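Local coordinates for protein cellulase (Rhodothermus marinus, PDB 3B7M) that probably hydrolyses internal beta-1,4-glucosidic bonds of cellulose, as a heat-stable family 12 endoglucanase engineered in its active surface, at residues V21-W26 with Q32-G37. Residues are numbered along the deposited sequence; the frame is centred on the assembly and turned at random.
Sequences VSNNVW and QCIEVG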
ATOM      1  N   VAL A  21      10.237   0.927  -7.539  1.00 14.96           N
ATOM      2  CA  VAL A  21       9.710   2.171  -7.015  1.00 14.87           C
ATOM      3  C   VAL A  21       9.039   2.901  -8.162  1.00 15.39           C
ATOM      4  O   VAL A  21       9.650   3.075  -9.219  1.00 15.30           O
ATOM      5  CB  VAL A  21      10.828   3.033  -6.378  1.00 15.02           C
ATOM      6  CG1 VAL A  21      10.304   4.400  -5.989  1.00 15.18           C
ATOM      7  CG2 VAL A  21      11.404   2.327  -5.160  1.00 14.39           C
ATOM      8  N   SER A  22       7.786   3.309  -7.959  1.00 15.34           N
ATOM      9  CA  SER A  22       6.999   3.933  -9.022  1.00 16.06           C
ATOM     10  C   SER A  22       6.399   5.264  -8.616  1.00 15.96           C
ATOM     11  O   SER A  22       5.916   5.429  -7.492  1.00 16.33           O
ATOM     12  CB  SER A  22       5.868   3.008  -9.484  1.00 15.61           C
ATOM     13  OG  SER A  22       6.373   1.724  -9.802  1.00 17.58           O
ATOM     14  N   ASN A  23       6.403   6.193  -9.561  1.00 15.43           N
ATOM     15  CA  ASN A  23       5.802   7.496  -9.361  1.00 15.47           C
ATOM     16  C   ASN A  23       4.274   7.378  -9.313  1.00 15.22           C
ATOM     17  O   ASN A  23       3.636   7.949  -8.423  1.00 14.74           O
ATOM     18  CB  ASN A  23       6.298   8.454 -10.450  1.00 15.72           C
ATOM     19  CG  ASN A  23       6.431   9.872  -9.971  1.00 16.07           C
ATOM     20  OD1 ASN A  23       6.623  10.138  -8.775  1.00 16.23           O
ATOM     21  ND2 ASN A  23       6.298  10.813 -10.903  1.00 18.29           N
ATOM     22  N   ASN A  24       3.701   6.601 -10.240  1.00 15.20           N
ATOM     23  CA  ASN A  24       2.299   6.151 -10.167  1.00 16.05           C
ATOM     24  C   ASN A  24       1.301   7.309  -9.967  1.00 16.72           C
ATOM     25  O   ASN A  24       0.500   7.314  -9.024  1.00 16.83           O
ATOM     26  CB  ASN A  24       2.141   5.060  -9.081  1.00 15.23           C
ATOM     27  CG  ASN A  24       0.825   4.252  -9.192  1.00 16.65           C
ATOM     28  OD1 ASN A  24       0.298   3.755  -8.175  1.00 16.87           O
ATOM     29  ND2 ASN A  24       0.310   4.097 -10.406  1.00 15.60           N
ATOM     30  N   VAL A  25       1.357   8.298 -10.853  1.00 17.60           N
ATOM     31  CA  VAL A  25       0.341   9.359 -10.862  1.00 18.14           C
ATOM     32  C   VAL A  25      -0.842   8.879 -11.721  1.00 18.86           C
ATOM     33  O   VAL A  25      -0.999   9.270 -12.875  1.00 19.23           O
ATOM     34  CB  VAL A  25       0.909  10.736 -11.338  1.00 18.45           C
ATOM     35  CG1 VAL A  25      -0.147  11.837 -11.218  1.00 18.67           C
ATOM     36  CG2 VAL A  25       2.157  11.121 -10.531  1.00 18.11           C
ATOM     37  N   TRP A  26      -1.680   8.032 -11.140  1.00 19.27           N
ATOM     38  CA  TRP A  26      -2.717   7.352 -11.906  1.00 19.99           C
ATOM     39  C   TRP A  26      -4.064   8.066 -11.936  1.00 20.10           C
ATOM     40  O   TRP A  26      -4.884   7.778 -12.785  1.00 20.26           O
ATOM     41  CB  TRP A  26      -2.890   5.904 -11.422  1.00 20.11           C
ATOM     42  CG  TRP A  26      -3.401   5.764 -10.002  1.00 20.84           C
ATOM     43  CD1 TRP A  26      -2.649   5.677  -8.851  1.00 20.75           C
ATOM     44  CD2 TRP A  26      -4.771   5.677  -9.592  1.00 21.71           C
ATOM     45  NE1 TRP A  26      -3.475   5.549  -7.758  1.00 20.57           N
ATOM     46  CE2 TRP A  26      -4.779   5.541  -8.184  1.00 20.60           C
ATOM     47  CE3 TRP A  26      -5.999   5.702 -10.282  1.00 22.56           C
ATOM     48  CZ2 TRP A  26      -5.966   5.426  -7.450  1.00 21.50           C
ATOM     49  CZ3 TRP A  26      -7.184   5.593  -9.543  1.00 22.25           C
ATOM     50  CH2 TRP A  26      -7.153   5.459  -8.141  1.00 21.61           C
ATOM     51  N   GLN A  32       4.325  15.623 -10.300  1.00 15.30           N
ATOM     52  CA  GLN A  32       4.931  14.984  -9.125  1.00 14.30           C
ATOM     53  C   GLN A  32       6.310  14.454  -9.429  1.00 13.95           C
ATOM     54  O   GLN A  32       6.506  13.851 -10.486  1.00 13.45           O
ATOM     55  CB  GLN A  32       4.041  13.831  -8.643  1.00 14.09           C
ATOM     56  CG  GLN A  32       4.586  13.017  -7.467  1.00 14.80           C
ATOM     57  CD  GLN A  32       3.700  11.824  -7.168  1.00 14.31           C
ATOM     58  OE1 GLN A  32       2.566  11.991  -6.742  1.00 17.03           O
ATOM     59  NE2 GLN A  32       4.196  10.619  -7.439  1.00 13.79           N
ATOM     60  N   CYS A  33       7.255  14.660  -8.500  1.00 13.51           N
ATOM     61  CA  CYS A  33       8.577  14.043  -8.573  1.00 13.98           C
ATOM     62  C   CYS A  33       8.923  13.312  -7.275  1.00 14.11           C
ATOM     63  O   CYS A  33       8.565  13.757  -6.196  1.00 14.32           O
ATOM     64  CB  CYS A  33       9.680  15.077  -8.829  1.00 13.82           C
ATOM     65  SG  CYS A  33       9.446  16.141 -10.266  1.00 14.99           S
ATOM     66  N   ILE A  34       9.607  12.182  -7.394  1.00 13.96           N
ATOM     67  CA  ILE A  34      10.170  11.513  -6.225  1.00 14.81           C
ATOM     68  C   ILE A  34      11.673  11.325  -6.449  1.00 14.59           C
ATOM     69  O   ILE A  34      12.107  11.085  -7.569  1.00 14.34           O
ATOM     70  CB  ILE A  34       9.493  10.163  -5.914  1.00 14.11           C
ATOM     71  CG1 ILE A  34       9.573   9.222  -7.125  1.00 14.50           C
ATOM     72  CG2 ILE A  34       8.050  10.387  -5.510  1.00 15.37           C
ATOM     73  CD1 ILE A  34       9.065   7.809  -6.847  1.00 15.49           C
ATOM     74  N   GLU A  35      12.444  11.480  -5.386  1.00 15.12           N
ATOM     75  CA  GLU A  35      13.868  11.230  -5.433  1.00 16.67           C
ATOM     76  C   GLU A  35      14.121   9.859  -4.822  1.00 16.71           C
ATOM     77  O   GLU A  35      13.743   9.608  -3.668  1.00 16.55           O
ATOM     78  CB  GLU A  35      14.613  12.303  -4.661  1.00 16.84           C
ATOM     79  CG  GLU A  35      16.098  12.099  -4.694  1.00 20.04           C
ATOM     80  CD  GLU A  35      16.811  13.103  -3.851  1.00 24.31           C
ATOM     81  OE1 GLU A  35      16.856  14.290  -4.238  1.00 25.56           O
ATOM     82  OE2 GLU A  35      17.320  12.696  -2.795  1.00 27.06           O
ATOM     83  N   VAL A  36      14.733   8.978  -5.610  1.00 16.74           N
ATOM     84  CA  VAL A  36      14.857   7.574  -5.256  1.00 17.62           C
ATOM     85  C   VAL A  36      16.314   7.192  -5.017  1.00 18.45           C
ATOM     86  O   VAL A  36      17.180   7.476  -5.856  1.00 18.34           O
ATOM     87  CB  VAL A  36      14.291   6.650  -6.387  1.00 17.48           C
ATOM     88  CG1 VAL A  36      14.244   5.200  -5.932  1.00 17.63           C
ATOM     89  CG2 VAL A  36      12.894   7.101  -6.822  1.00 17.37           C
ATOM     90  N   GLY A  37      16.567   6.522  -3.890  1.00 18.85           N
ATOM     91  CA  GLY A  37      17.856   5.877  -3.638  1.00 19.14           C
ATOM     92  C   GLY A  37      17.835   4.501  -4.266  1.00 19.87           C
ATOM     93  O   GLY A  37      17.034   3.657  -3.881  1.00 19.30           O
TER
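The side-chain amides of Asn23 and Gln32 stand nearly perpendicular, their planes 78° apart, and illustrate how, in a beta-jelly-roll sandwich, the loop leaving strand 19-22 of one sheet can be joined to strand 32-37 of the other by buried polar groups. Over one face of the Asn23 amide lies Gln32 NE2, 2.8 Å from OD1; its hydrogen bond is nearly straight, although the donor sits above the carbonyl plane. Ile34 CG1 covers OD1 from the opposite face at 3.5 Å. At the edge, Asn23 ND2 gives an almost linear bond of 3.1 Å to backbone Gln32 O and another to Gly7 O. Gln32 has Val25 CG2 across one face, 3.8 Å from CD, while OE1 is held by His50. Its NE2 also makes a weak bond to Asn23 O, reached because CG is anti to the backbone N (chi1 177°) and the chain stays extended. Were Asn23 replaced by alanine, Gln32 O and Gly7 O would probably lose their ND2 donor and Gln32 NE2 its straighter bond. Residues 21-25 and 32-36 run in opposite directions on facing sheets, and beyond the amides the interface turns apolar: Val21 CG1 packs against Ile34 CD1 at 3.7 Å and Val36 CG2 at 3.8 Å.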